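PDB 2VF7: excinuclease ABC, subunit A. from Deinococcus radiodurans, which binds DNA, ATP and zinc as an ABC-type ATPase of the UvrA family and probably takes part in recognising damaged DNA for excision repair. Local coordinates for residues A[37-43]-A[447-453]; A[163-169]-A[216-221]; A[181-185]-A[255-261]; A[438-442]-A[763-767]. The protein carries 1 engineered substitution. All blocks are in the same frame, centred on the assembly; numbering follows the deposited sequence.

Contact 1 (A[37-43]-A[447-453]); sequences ALVVFTG and ADWLVDV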
loop_
_atom_site.group_PDB
_atom_site.type_symbol
_atom_site.label_atom_id
_atom_site.label_comp_id
_atom_site.label_asym_id
_atom_site.label_seq_id
_atom_site.Cartn_x
_atom_site.Cartn_y
_atom_site.Cartn_z
ATOM N N ALA A 37 -29.468 -0.084 4.049
ATOM C CA ALA A 37 -30.284 -0.644 5.110
ATOM C C ALA A 37 -29.399 -1.311 6.161
ATOM O O ALA A 37 -28.227 -1.592 5.884
ATOM C CB ALA A 37 -31.297 -1.633 4.527
ATOM N N LEU A 38 -29.955 -1.509 7.362
ATOM C CA LEU A 38 -29.364 -2.343 8.391
ATOM C C LEU A 38 -29.679 -3.814 8.123
ATOM O O LEU A 38 -30.794 -4.259 8.383
ATOM C CB LEU A 38 -29.881 -1.941 9.785
ATOM C CG LEU A 38 -29.475 -2.803 10.996
ATOM C CD1 LEU A 38 -27.944 -2.775 11.235
ATOM C CD2 LEU A 38 -30.234 -2.421 12.251
ATOM N N VAL A 39 -28.690 -4.548 7.606
ATOM C CA VAL A 39 -28.833 -5.975 7.311
ATOM C C VAL A 39 -28.086 -6.779 8.367
ATOM O O VAL A 39 -26.894 -6.558 8.593
ATOM C CB VAL A 39 -28.298 -6.366 5.894
ATOM C CG1 VAL A 39 -28.595 -7.831 5.591
ATOM C CG2 VAL A 39 -28.912 -5.512 4.825
ATOM N N VAL A 40 -28.789 -7.702 9.014
ATOM C CA VAL A 40 -28.197 -8.541 10.062
ATOM C C VAL A 40 -28.074 -9.977 9.563
ATOM O O VAL A 40 -29.010 -10.517 9.005
ATOM C CB VAL A 40 -29.007 -8.445 11.399
ATOM C CG1 VAL A 40 -28.440 -9.354 12.455
ATOM C CG2 VAL A 40 -28.987 -7.022 11.930
ATOM N N PHE A 41 -26.895 -10.564 9.730
ATOM C CA PHE A 41 -26.626 -11.940 9.342
ATOM C C PHE A 41 -26.690 -12.802 10.592
ATOM O O PHE A 41 -25.983 -12.530 11.566
ATOM C CB PHE A 41 -25.252 -12.045 8.656
ATOM C CG PHE A 41 -25.172 -11.292 7.331
ATOM C CD1 PHE A 41 -25.277 -11.969 6.128
ATOM C CD2 PHE A 41 -25.020 -9.899 7.301
ATOM C CE1 PHE A 41 -25.215 -11.274 4.899
ATOM C CE2 PHE A 41 -24.981 -9.195 6.088
ATOM C CZ PHE A 41 -25.062 -9.896 4.883
ATOM N N THR A 42 -27.552 -13.821 10.576
ATOM C CA THR A 42 -27.840 -14.599 11.793
ATOM C C THR A 42 -27.811 -16.126 11.626
ATOM O O THR A 42 -27.750 -16.640 10.509
ATOM C CB THR A 42 -29.166 -14.162 12.467
ATOM O OG1 THR A 42 -30.278 -14.724 11.766
ATOM C CG2 THR A 42 -29.290 -12.646 12.490
ATOM N N GLY A 43 -27.855 -16.842 12.747
ATOM C CA GLY A 43 -27.774 -18.294 12.738
ATOM C C GLY A 43 -26.714 -18.788 13.709
ATOM O O GLY A 43 -25.931 -17.983 14.217
ATOM N N ALA A 447 -33.767 -4.757 12.787
ATOM C CA ALA A 447 -33.117 -4.713 11.496
ATOM C C ALA A 447 -34.108 -4.576 10.333
ATOM O O ALA A 447 -35.226 -5.081 10.407
ATOM C CB ALA A 447 -32.245 -5.956 11.319
ATOM N N ASP A 448 -33.674 -3.899 9.265
ATOM C CA ASP A 448 -34.474 -3.705 8.061
ATOM C C ASP A 448 -34.642 -5.040 7.321
ATOM O O ASP A 448 -35.708 -5.336 6.785
ATOM C CB ASP A 448 -33.819 -2.663 7.137
ATOM C CG ASP A 448 -33.790 -1.242 7.746
ATOM O OD1 ASP A 448 -32.730 -0.566 7.700
ATOM O OD2 ASP A 448 -34.828 -0.791 8.252
ATOM N N TRP A 449 -33.579 -5.839 7.311
ATOM C CA TRP A 449 -33.528 -7.092 6.569
ATOM C C TRP A 449 -32.661 -8.079 7.364
ATOM O O TRP A 449 -31.780 -7.671 8.142
ATOM C CB TRP A 449 -32.901 -6.808 5.203
ATOM C CG TRP A 449 -32.918 -7.896 4.144
ATOM C CD1 TRP A 449 -31.950 -8.828 3.921
ATOM C CD2 TRP A 449 -33.894 -8.083 3.103
ATOM N NE1 TRP A 449 -32.276 -9.611 2.843
ATOM C CE2 TRP A 449 -33.460 -9.166 2.313
ATOM C CE3 TRP A 449 -35.101 -7.451 2.777
ATOM C CZ2 TRP A 449 -34.190 -9.644 1.230
ATOM C CZ3 TRP A 449 -35.832 -7.928 1.700
ATOM C CH2 TRP A 449 -35.375 -9.021 0.941
ATOM N N LEU A 450 -32.912 -9.375 7.183
ATOM C CA LEU A 450 -32.057 -10.364 7.816
ATOM C C LEU A 450 -31.762 -11.587 6.963
ATOM O O LEU A 450 -32.605 -12.051 6.222
ATOM C CB LEU A 450 -32.588 -10.727 9.212
ATOM C CG LEU A 450 -33.398 -11.966 9.514
ATOM C CD1 LEU A 450 -32.521 -13.222 9.495
ATOM C CD2 LEU A 450 -34.026 -11.773 10.881
ATOM N N VAL A 451 -30.536 -12.081 7.065
ATOM C CA VAL A 451 -30.104 -13.295 6.375
ATOM C C VAL A 451 -29.776 -14.399 7.395
ATOM O O VAL A 451 -28.770 -14.305 8.113
ATOM C CB VAL A 451 -28.861 -13.032 5.504
ATOM C CG1 VAL A 451 -28.601 -14.207 4.585
ATOM C CG2 VAL A 451 -29.005 -11.715 4.702
ATOM N N ASP A 452 -30.625 -15.429 7.453
ATOM C CA ASP A 452 -30.427 -16.548 8.391
ATOM C C ASP A 452 -29.761 -17.718 7.688
ATOM O O ASP A 452 -30.279 -18.252 6.697
ATOM C CB ASP A 452 -31.746 -16.986 9.063
ATOM C CG ASP A 452 -31.519 -17.726 10.388
ATOM O OD1 ASP A 452 -32.043 -18.860 10.551
ATOM O OD2 ASP A 452 -30.828 -17.173 11.282
ATOM N N VAL A 453 -28.611 -18.108 8.227
ATOM C CA VAL A 453 -27.714 -19.064 7.592
ATOM C C VAL A 453 -27.725 -20.446 8.295
ATOM O O VAL A 453 -27.682 -20.539 9.526
ATOM C CB VAL A 453 -26.258 -18.496 7.509
ATOM C CG1 VAL A 453 -25.302 -19.520 6.984
ATOM C CG2 VAL A 453 -26.195 -17.261 6.621
#

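Contact 2 (A[163-169]-A[216-221]); sequences VTEDSMV and RHWILF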
loop_
_atom_site.group_PDB
_atom_site.type_symbol
_atom_site.label_atom_id
_atom_site.label_comp_id
_atom_site.label_asym_id
_atom_site.label_seq_id
_atom_site.Cartn_x
_atom_site.Cartn_y
_atom_site.Cartn_z
ATOM N N VAL A 163 23.185 1.167 30.196
ATOM C CA VAL A 163 23.765 -0.150 30.133
ATOM C C VAL A 163 25.079 -0.108 30.918
ATOM O O VAL A 163 25.799 0.896 30.895
ATOM C CB VAL A 163 23.921 -0.578 28.656
ATOM C CG1 VAL A 163 25.300 -0.261 28.104
ATOM C CG2 VAL A 163 23.593 -2.020 28.509
ATOM N N THR A 164 25.359 -1.170 31.666
ATOM C CA THR A 164 26.560 -1.212 32.510
ATOM C C THR A 164 27.293 -2.520 32.301
ATOM O O THR A 164 26.786 -3.410 31.632
ATOM C CB THR A 164 26.232 -1.081 34.004
ATOM O OG1 THR A 164 25.207 -2.010 34.342
ATOM C CG2 THR A 164 25.774 0.321 34.347
ATOM N N GLU A 165 28.488 -2.635 32.874
ATOM C CA GLU A 165 29.221 -3.887 32.821
ATOM C C GLU A 165 28.475 -5.003 33.546
ATOM O O GLU A 165 28.404 -6.111 33.032
ATOM C CB GLU A 165 30.628 -3.730 33.378
ATOM C CG GLU A 165 31.440 -5.007 33.304
ATOM C CD GLU A 165 32.899 -4.793 33.602
ATOM O OE1 GLU A 165 33.249 -3.690 34.067
ATOM O OE2 GLU A 165 33.698 -5.734 33.380
ATOM N N ASP A 166 27.927 -4.708 34.727
ATOM C CA ASP A 166 27.165 -5.687 35.493
ATOM C C ASP A 166 25.894 -6.124 34.764
ATOM O O ASP A 166 25.559 -7.311 34.770
ATOM C CB ASP A 166 26.798 -5.170 36.893
ATOM C CG ASP A 166 27.921 -4.371 37.559
ATOM O OD1 ASP A 166 28.474 -3.426 36.931
ATOM O OD2 ASP A 166 28.229 -4.660 38.736
ATOM N N SER A 167 25.183 -5.185 34.139
ATOM C CA SER A 167 23.948 -5.524 33.431
ATOM C C SER A 167 24.222 -6.375 32.186
ATOM O O SER A 167 23.426 -7.250 31.848
ATOM C CB SER A 167 23.134 -4.274 33.078
ATOM O OG SER A 167 23.743 -3.498 32.060
ATOM N N MET A 168 25.370 -6.143 31.550
ATOM C CA MET A 168 25.785 -6.827 30.301
ATOM C C MET A 168 26.639 -8.068 30.471
ATOM O O MET A 168 26.628 -8.957 29.620
ATOM C CB MET A 168 26.581 -5.857 29.443
ATOM C CG MET A 168 25.728 -4.980 28.617
ATOM S SD MET A 168 26.694 -3.690 27.855
ATOM C CE MET A 168 25.486 -3.292 26.644
ATOM N N VAL A 169 27.451 -8.086 31.519
ATOM C CA VAL A 169 28.186 -9.297 31.919
ATOM C C VAL A 169 27.805 -9.684 33.338
ATOM O O VAL A 169 28.413 -9.217 34.321
ATOM C CB VAL A 169 29.736 -9.272 31.588
ATOM C CG1 VAL A 169 30.152 -7.976 30.913
ATOM C CG2 VAL A 169 30.595 -9.604 32.777
ATOM N N ARG A 216 38.242 -4.249 28.559
ATOM C CA ARG A 216 36.862 -4.517 28.981
ATOM C C ARG A 216 35.946 -3.337 28.648
ATOM O O ARG A 216 34.862 -3.531 28.111
ATOM C CB ARG A 216 36.764 -4.952 30.444
ATOM C CG ARG A 216 37.659 -6.178 30.730
ATOM C CD ARG A 216 37.510 -6.761 32.133
ATOM N NE ARG A 216 37.061 -5.749 33.061
ATOM C CZ ARG A 216 37.838 -5.128 33.924
ATOM N NH1 ARG A 216 39.121 -5.422 34.003
ATOM N NH2 ARG A 216 37.316 -4.211 34.706
ATOM N N HIS A 217 36.420 -2.125 28.905
ATOM C CA HIS A 217 35.691 -0.922 28.531
ATOM C C HIS A 217 35.407 -0.838 27.026
ATOM O O HIS A 217 34.260 -0.622 26.621
ATOM C CB HIS A 217 36.449 0.320 28.993
ATOM C CG HIS A 217 35.593 1.544 29.072
ATOM N ND1 HIS A 217 35.632 2.543 28.123
ATOM C CD2 HIS A 217 34.661 1.922 29.981
ATOM C CE1 HIS A 217 34.762 3.484 28.443
ATOM N NE2 HIS A 217 34.162 3.133 29.568
ATOM N N TRP A 218 36.445 -1.006 26.209
ATOM C CA TRP A 218 36.328 -0.959 24.739
ATOM C C TRP A 218 35.268 -1.914 24.196
ATOM O O TRP A 218 34.339 -1.504 23.506
ATOM C CB TRP A 218 37.679 -1.281 24.107
ATOM C CG TRP A 218 37.757 -0.957 22.665
ATOM C CD1 TRP A 218 38.071 0.250 22.122
ATOM C CD2 TRP A 218 37.529 -1.847 21.567
ATOM N NE1 TRP A 218 38.048 0.176 20.754
ATOM C CE2 TRP A 218 37.722 -1.101 20.382
ATOM C CE3 TRP A 218 37.189 -3.202 21.467
ATOM C CZ2 TRP A 218 37.574 -1.656 19.110
ATOM C CZ3 TRP A 218 37.042 -3.758 20.196
ATOM C CH2 TRP A 218 37.240 -2.982 19.034
ATOM N N ILE A 219 35.408 -3.194 24.532
ATOM C CA ILE A 219 34.478 -4.240 24.119
ATOM C C ILE A 219 33.019 -3.861 24.391
ATOM O O ILE A 219 32.139 -4.038 23.539
ATOM C CB ILE A 219 34.851 -5.581 24.809
ATOM C CG1 ILE A 219 36.224 -6.035 24.306
ATOM C CG2 ILE A 219 33.778 -6.654 24.584
ATOM C CD1 ILE A 219 36.776 -7.246 24.986
ATOM N N LEU A 220 32.793 -3.342 25.596
ATOM C CA LEU A 220 31.465 -3.008 26.108
ATOM C C LEU A 220 30.921 -1.650 25.637
ATOM O O LEU A 220 29.731 -1.537 25.380
ATOM C CB LEU A 220 31.493 -3.062 27.635
ATOM C CG LEU A 220 30.954 -4.241 28.450
ATOM C CD1 LEU A 220 31.038 -5.617 27.773
ATOM C CD2 LEU A 220 31.665 -4.263 29.801
ATOM N N PHE A 221 31.779 -0.635 25.508
ATOM C CA PHE A 221 31.309 0.752 25.321
ATOM C C PHE A 221 31.732 1.533 24.046
ATOM O O PHE A 221 31.131 2.581 23.740
ATOM C CB PHE A 221 31.571 1.588 26.583
ATOM C CG PHE A 221 30.917 1.028 27.827
ATOM C CD1 PHE A 221 29.552 1.185 28.051
ATOM C CD2 PHE A 221 31.671 0.333 28.774
ATOM C CE1 PHE A 221 28.943 0.661 29.208
ATOM C CE2 PHE A 221 31.078 -0.193 29.936
ATOM C CZ PHE A 221 29.707 -0.033 30.153
#

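Contact 3 (A[181-185]-A[255-261]); sequences VAAWP and FSSARRH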
loop_
_atom_site.group_PDB
_atom_site.type_symbol
_atom_site.label_atom_id
_atom_site.label_comp_id
_atom_site.label_asym_id
_atom_site.label_seq_id
_atom_site.Cartn_x
_atom_site.Cartn_y
_atom_site.Cartn_z
ATOM N N VAL A 181 30.036 -12.087 27.621
ATOM C CA VAL A 181 29.184 -10.935 27.301
ATOM C C VAL A 181 27.828 -11.379 26.712
ATOM O O VAL A 181 27.632 -11.498 25.483
ATOM C CB VAL A 181 29.958 -9.757 26.599
ATOM C CG1 VAL A 181 31.110 -10.259 25.725
ATOM C CG2 VAL A 181 29.025 -8.789 25.893
ATOM N N ALA A 182 26.913 -11.640 27.641
ATOM C CA ALA A 182 25.592 -12.205 27.386
ATOM C C ALA A 182 24.680 -11.299 26.567
ATOM O O ALA A 182 23.765 -11.784 25.867
ATOM C CB ALA A 182 24.923 -12.575 28.703
ATOM N N ALA A 183 24.932 -9.998 26.657
ATOM C CA ALA A 183 24.190 -8.988 25.897
ATOM C C ALA A 183 24.395 -9.104 24.371
ATOM O O ALA A 183 23.645 -8.519 23.573
ATOM C CB ALA A 183 24.580 -7.611 26.386
ATOM N N TRP A 184 25.413 -9.845 23.953
ATOM C CA TRP A 184 25.569 -10.123 22.522
ATOM C C TRP A 184 24.526 -11.151 22.025
ATOM O O TRP A 184 23.997 -11.931 22.819
ATOM C CB TRP A 184 27.003 -10.560 22.207
ATOM C CG TRP A 184 27.866 -9.428 21.803
ATOM C CD1 TRP A 184 27.454 -8.223 21.279
ATOM C CD2 TRP A 184 29.297 -9.379 21.834
ATOM N NE1 TRP A 184 28.535 -7.434 21.002
ATOM C CE2 TRP A 184 29.681 -8.107 21.346
ATOM C CE3 TRP A 184 30.297 -10.280 22.239
ATOM C CZ2 TRP A 184 31.021 -7.714 21.250
ATOM C CZ3 TRP A 184 31.623 -9.892 22.139
ATOM C CH2 TRP A 184 31.974 -8.616 21.656
ATOM N N PRO A 185 24.235 -11.160 20.713
ATOM C CA PRO A 185 23.152 -12.002 20.212
ATOM C C PRO A 185 23.365 -13.481 20.474
ATOM O O PRO A 185 24.498 -13.930 20.651
ATOM C CB PRO A 185 23.162 -11.737 18.703
ATOM C CG PRO A 185 23.886 -10.470 18.532
ATOM C CD PRO A 185 24.883 -10.402 19.622
ATOM N N PHE A 255 32.785 -5.023 13.717
ATOM C CA PHE A 255 32.624 -5.021 15.172
ATOM C C PHE A 255 31.422 -4.185 15.601
ATOM O O PHE A 255 31.110 -3.170 14.998
ATOM C CB PHE A 255 33.889 -4.508 15.860
ATOM C CG PHE A 255 33.839 -4.605 17.355
ATOM C CD1 PHE A 255 33.852 -5.850 17.985
ATOM C CD2 PHE A 255 33.756 -3.453 18.134
ATOM C CE1 PHE A 255 33.782 -5.947 19.385
ATOM C CE2 PHE A 255 33.681 -3.531 19.527
ATOM C CZ PHE A 255 33.700 -4.783 20.159
ATOM N N SER A 256 30.713 -4.657 16.610
ATOM C CA SER A 256 29.726 -3.847 17.287
ATOM C C SER A 256 29.872 -4.078 18.778
ATOM O O SER A 256 29.852 -5.220 19.243
ATOM C CB SER A 256 28.316 -4.182 16.841
ATOM O OG SER A 256 27.498 -4.239 17.992
ATOM N N SER A 257 30.043 -3.000 19.533
ATOM C CA SER A 257 30.219 -3.119 20.981
ATOM C C SER A 257 28.952 -3.670 21.635
ATOM O O SER A 257 27.897 -3.675 21.014
ATOM C CB SER A 257 30.592 -1.777 21.582
ATOM O OG SER A 257 29.536 -0.859 21.410
ATOM N N ALA A 258 29.052 -4.153 22.878
ATOM C CA ALA A 258 27.873 -4.674 23.570
ATOM C C ALA A 258 26.776 -3.611 23.672
ATOM O O ALA A 258 25.604 -3.905 23.437
ATOM C CB ALA A 258 28.232 -5.217 24.946
ATOM N N ARG A 259 27.154 -2.381 24.034
ATOM C CA ARG A 259 26.211 -1.274 24.113
ATOM C C ARG A 259 25.509 -0.994 22.777
ATOM O O ARG A 259 24.292 -0.946 22.727
ATOM C CB ARG A 259 26.913 -0.029 24.640
ATOM C CG ARG A 259 26.030 1.195 24.709
ATOM C CD ARG A 259 26.884 2.444 24.657
ATOM N NE ARG A 259 26.980 3.076 25.962
ATOM C CZ ARG A 259 27.809 4.077 26.267
ATOM N NH1 ARG A 259 28.653 4.563 25.352
ATOM N NH2 ARG A 259 27.797 4.594 27.503
ATOM N N ARG A 260 26.282 -0.822 21.706
ATOM C CA ARG A 260 25.759 -0.589 20.363
ATOM C C ARG A 260 24.675 -1.610 19.978
ATOM O O ARG A 260 23.568 -1.244 19.542
ATOM C CB ARG A 260 26.917 -0.636 19.372
ATOM C CG ARG A 260 26.546 -0.476 17.896
ATOM C CD ARG A 260 27.636 0.283 17.165
ATOM N NE ARG A 260 26.987 1.405 16.508
ATOM C CZ ARG A 260 27.534 2.584 16.253
ATOM N NH1 ARG A 260 28.785 2.867 16.586
ATOM N NH2 ARG A 260 26.796 3.490 15.647
ATOM N N HIS A 261 24.987 -2.889 20.148
ATOM C CA HIS A 261 24.038 -3.940 19.837
ATOM C C HIS A 261 22.773 -3.862 20.658
ATOM O O HIS A 261 21.690 -4.094 20.137
ATOM C CB HIS A 261 24.636 -5.327 20.054
ATOM C CG HIS A 261 23.628 -6.414 19.873
ATOM N ND1 HIS A 261 22.965 -6.997 20.934
ATOM C CD2 HIS A 261 23.098 -6.957 18.746
ATOM C CE1 HIS A 261 22.096 -7.875 20.467
ATOM N NE2 HIS A 261 22.159 -7.874 19.146
#

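Contact 4 (A[438-442]-A[763-767]); sequences EHDLD and GLHPA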
loop_
_atom_site.group_PDB
_atom_site.type_symbol
_atom_site.label_atom_id
_atom_site.label_comp_id
_atom_site.label_asym_id
_atom_site.label_seq_id
_atom_site.Cartn_x
_atom_site.Cartn_y
_atom_site.Cartn_z
ATOM N N GLU A 438 -24.719 -10.615 14.058
ATOM C CA GLU A 438 -25.198 -10.383 15.405
ATOM C C GLU A 438 -25.944 -11.603 15.950
ATOM O O GLU A 438 -26.570 -12.367 15.195
ATOM C CB GLU A 438 -26.109 -9.141 15.427
ATOM C CG GLU A 438 -26.501 -8.649 16.805
ATOM C CD GLU A 438 -25.308 -8.346 17.709
ATOM O OE1 GLU A 438 -24.760 -7.223 17.607
ATOM O OE2 GLU A 438 -24.931 -9.213 18.542
ATOM N N HIS A 439 -25.864 -11.772 17.269
ATOM C CA HIS A 439 -26.663 -12.762 17.997
ATOM C C HIS A 439 -27.735 -12.133 18.882
ATOM O O HIS A 439 -28.721 -12.783 19.219
ATOM C CB HIS A 439 -25.753 -13.665 18.822
ATOM C CG HIS A 439 -24.933 -14.585 17.985
ATOM N ND1 HIS A 439 -23.574 -14.429 17.825
ATOM C CD2 HIS A 439 -25.284 -15.652 17.230
ATOM C CE1 HIS A 439 -23.117 -15.381 17.030
ATOM N NE2 HIS A 439 -24.137 -16.129 16.645
ATOM N N ASP A 440 -27.531 -10.872 19.257
ATOM C CA ASP A 440 -28.481 -10.132 20.100
ATOM C C ASP A 440 -29.852 -10.062 19.451
ATOM O O ASP A 440 -29.996 -9.525 18.356
ATOM C CB ASP A 440 -27.971 -8.714 20.354
ATOM C CG ASP A 440 -28.585 -8.079 21.585
ATOM O OD1 ASP A 440 -29.796 -8.236 21.810
ATOM O OD2 ASP A 440 -27.856 -7.409 22.347
ATOM N N LEU A 441 -30.854 -10.605 20.139
ATOM C CA LEU A 441 -32.228 -10.641 19.647
ATOM C C LEU A 441 -32.869 -9.252 19.590
ATOM O O LEU A 441 -33.763 -9.006 18.790
ATOM C CB LEU A 441 -33.072 -11.578 20.519
ATOM C CG LEU A 441 -32.746 -13.079 20.525
ATOM C CD1 LEU A 441 -33.646 -13.787 21.534
ATOM C CD2 LEU A 441 -32.863 -13.722 19.140
ATOM N N ASP A 442 -32.409 -8.358 20.455
ATOM C CA ASP A 442 -32.828 -6.956 20.445
ATOM C C ASP A 442 -32.408 -6.193 19.184
ATOM O O ASP A 442 -33.136 -5.297 18.749
ATOM C CB ASP A 442 -32.296 -6.232 21.680
ATOM C CG ASP A 442 -33.304 -6.188 22.799
ATOM O OD1 ASP A 442 -34.267 -5.399 22.680
ATOM O OD2 ASP A 442 -33.133 -6.934 23.788
ATOM N N GLY A 763 -19.688 -14.882 20.890
ATOM C CA GLY A 763 -19.892 -15.486 19.577
ATOM C C GLY A 763 -20.823 -16.676 19.577
ATOM O O GLY A 763 -20.782 -17.498 18.671
ATOM N N LEU A 764 -21.674 -16.776 20.594
ATOM C CA LEU A 764 -22.613 -17.881 20.698
ATOM C C LEU A 764 -24.051 -17.462 20.434
ATOM O O LEU A 764 -24.512 -16.412 20.894
ATOM C CB LEU A 764 -22.491 -18.584 22.060
ATOM C CG LEU A 764 -21.725 -19.918 22.165
ATOM C CD1 LEU A 764 -20.328 -19.809 21.627
ATOM C CD2 LEU A 764 -21.686 -20.425 23.598
ATOM N N HIS A 765 -24.748 -18.307 19.681
ATOM C CA HIS A 765 -26.161 -18.138 19.408
ATOM C C HIS A 765 -26.985 -18.456 20.680
ATOM O O HIS A 765 -26.545 -19.252 21.514
ATOM C CB HIS A 765 -26.527 -19.034 18.226
ATOM C CG HIS A 765 -27.903 -18.808 17.694
ATOM N ND1 HIS A 765 -28.993 -19.543 18.112
ATOM C CD2 HIS A 765 -28.373 -17.931 16.782
ATOM C CE1 HIS A 765 -30.073 -19.128 17.480
ATOM N NE2 HIS A 765 -29.724 -18.149 16.667
ATOM N N PRO A 766 -28.159 -17.801 20.874
ATOM C CA PRO A 766 -29.007 -18.217 21.998
ATOM C C PRO A 766 -29.179 -19.739 22.133
ATOM O O PRO A 766 -29.293 -20.228 23.244
ATOM C CB PRO A 766 -30.345 -17.537 21.682
ATOM C CG PRO A 766 -29.943 -16.298 20.977
ATOM C CD PRO A 766 -28.741 -16.640 20.164
ATOM N N ALA A 767 -29.194 -20.465 21.013
ATOM C CA ALA A 767 -29.335 -21.919 21.024
ATOM C C ALA A 767 -28.056 -22.623 21.472
ATOM O O ALA A 767 -28.120 -23.700 22.067
ATOM C CB ALA A 767 -29.768 -22.432 19.660
#

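Contact 1 (A[37-43]-A[447-453])
The flat groups F41 and W449 are both met by valines on one face of the sheet. V451 leans on the F41 ring, its CG2 4.3 Å from the ring centroid in an off-centre CH-pi contact. At the edge of the W449 indole, near its plane, sits CG1 of V39, 3.9 Å from W449 CD1; the indole is turned outward from strand 38-42, its NE1 bonded to S467 and its ring edge-to-face with F15. Strands 38-42 and 449-453 run parallel, joined by V40 N to W449 O, V451 N to V40 O, T42 N to V451 O and V453 N to T42 O. They belong to the nucleotide-binding core of an ABC ATPase, where strand 38-42 leads through G43 into the P-loop that holds ADP. On the other face V40 CG2 presses on A447 CB at a tight 3.5 Å. Nearby, T42 OG1, set between its backbone N and carbonyl carbon (chi1 78°), donates to D452 OD2 at 2.6 Å, 18° out of the carboxylate plane; that oxygen is bonded to T481. Just ahead of strand 449-453, D448 OD1 accepts from L38 N at the start of strand 38-42 (3.0 Å) and pairs with K428.

Contact 2 (A[163-169]-A[216-221])
Within the UvrA DNA-binding domain, the short helix 165-168 packs against the last turns of helix 213-221, with L220 and F221 facing E165, V169 and the chain just ahead of the short helix. The extended side chain of E165 carries much of the contact. With CG anti to the backbone N (chi1 -178°), it passes at about a right angle to L220 and lays its methylenes on that leucine, E165 CG lying 3.6 Å from L220 CD2. The other branch of L220 is taken by V169, whose CG1 is 4.0 Å from L220 CD1. F221 approaches with its rim: the carbonyl oxygen V163 O lies in the ring plane, 3.6 Å from F221 CE1, while V163 CG1 is 3.9 Å from the same carbon. Beyond the leucine, the carboxylate of E165 reaches R216 at the edge of its guanidinium, the two planes nearly coplanar at 25°. Their link is a weak, long salt bridge, R216 NE to E165 OE2 at 3.4 Å. The R216 chain is bent at chi3 (-26°), and while its NE meets the glutamate, NH1 is bonded to the carbonyl of L211. E165 OE2 also accepts from the indole NH of W208, a residue that touches V169 and R216 as well. A single carboxylate oxygen is thus shared between a neutral indole N-H and a long bond from the arginine, which probably both ease its negative charge, while the apolar methylenes of the same side chain rest on L220.

Contact 3 (A[181-185]-A[255-261])
The carbonyl oxygen S256 O receives the indole NE1 of W184 at 3.1 Å, the donor tilted 26° from the carbonyl plane and the N-H...O angle 136°, so the bond is noticeably bent. This ties a type I beta turn, V181 to W184, to the N-terminal end of helix 258-268 in the UvrA DNA-binding domain. S257 is the N-cap of that helix: its OG accepts from R260 N and is also bonded to the carbonyl of T222. The next carbonyl, S257 O, is gripped from opposite faces of its plane by S256 OG and H261 N. Farther along the indole, the W184 and F255 side chains cross at about a right angle, F255 CE1 lying at the edge of the indole, 3.8 Å from W184 CZ2; the F255 ring in turn stacks with W218. V181 joins from the start of the turn, its CG2 3.8 Å from A258 CB and also set over the rim of one face of the W184 ring. A first-turn residue of the helix, H261 extends toward the turn with CG anti to its N (chi1 174°). There its ND1 makes a weak hydrogen bond to A183 O at 3.1 Å, with a poor N-H...O angle. The proline after the turn completes the contact, P185 CD standing 3.8 Å from the centroid of the H261 imidazole, over the face.

Contact 4 (A[438-442]-A[763-767])
H439, which reaches across to the 763-767 segment, follows E438, whose OE2 accepts from both H439 N and D440 N, one from each face of the carboxylate plane, and so holds the backbone at H439 and D440. By its place after strand 433-437, H439 corresponds to the H-loop histidine of ABC ATPases, and 763-767 to the D-loop of the other nucleotide-binding half. The H439 imidazole lays one face on the peptide between L764 and H765: L764 O lies 3.5 Å from H439 CG, and H765 N is over the same face. H439 CD2 comes to 3.4 Å from H765 CA. The two histidine rings meet rim to rim, centroids 5.9 Å apart and planes at 81°. D440 N-caps helix 441-444, its OD1 accepting from D442 N, and L441 then brings CG to 4.3 Å from P766 CG. On the facing segment H765 caps helix 766-781, its ND1 accepting from A767 N at 3.1 Å. No hydrogen bond crosses between the segments, so the halves meet here by van der Waals packing of an imidazole on a peptide, while its two ring nitrogens, ND1 and NE2, make weak bonds to E407 and K49 beside the ADP site.

Overall arrangement
Contacts 1 and 4 lie together on one side of the chain's centre and touch, G43 and V40 meeting H439, H765 and E438; contacts 2 and 3 form a second pair in the DNA-binding domain, 55 to 64 Å away between centres. Contact 1 is a buried strand pairing ruled by backbone bonds, whereas the partly buried contact 4 joins loops and helix starts by packing alone. In the other pair, contact 3 is the more buried and contact 2 the more open, with a weak ion pair between partly exposed residues. Those two share elements: L220 O and I219 O probably accept from R259 N and A258 N, joining helices 213-221 and 258-268.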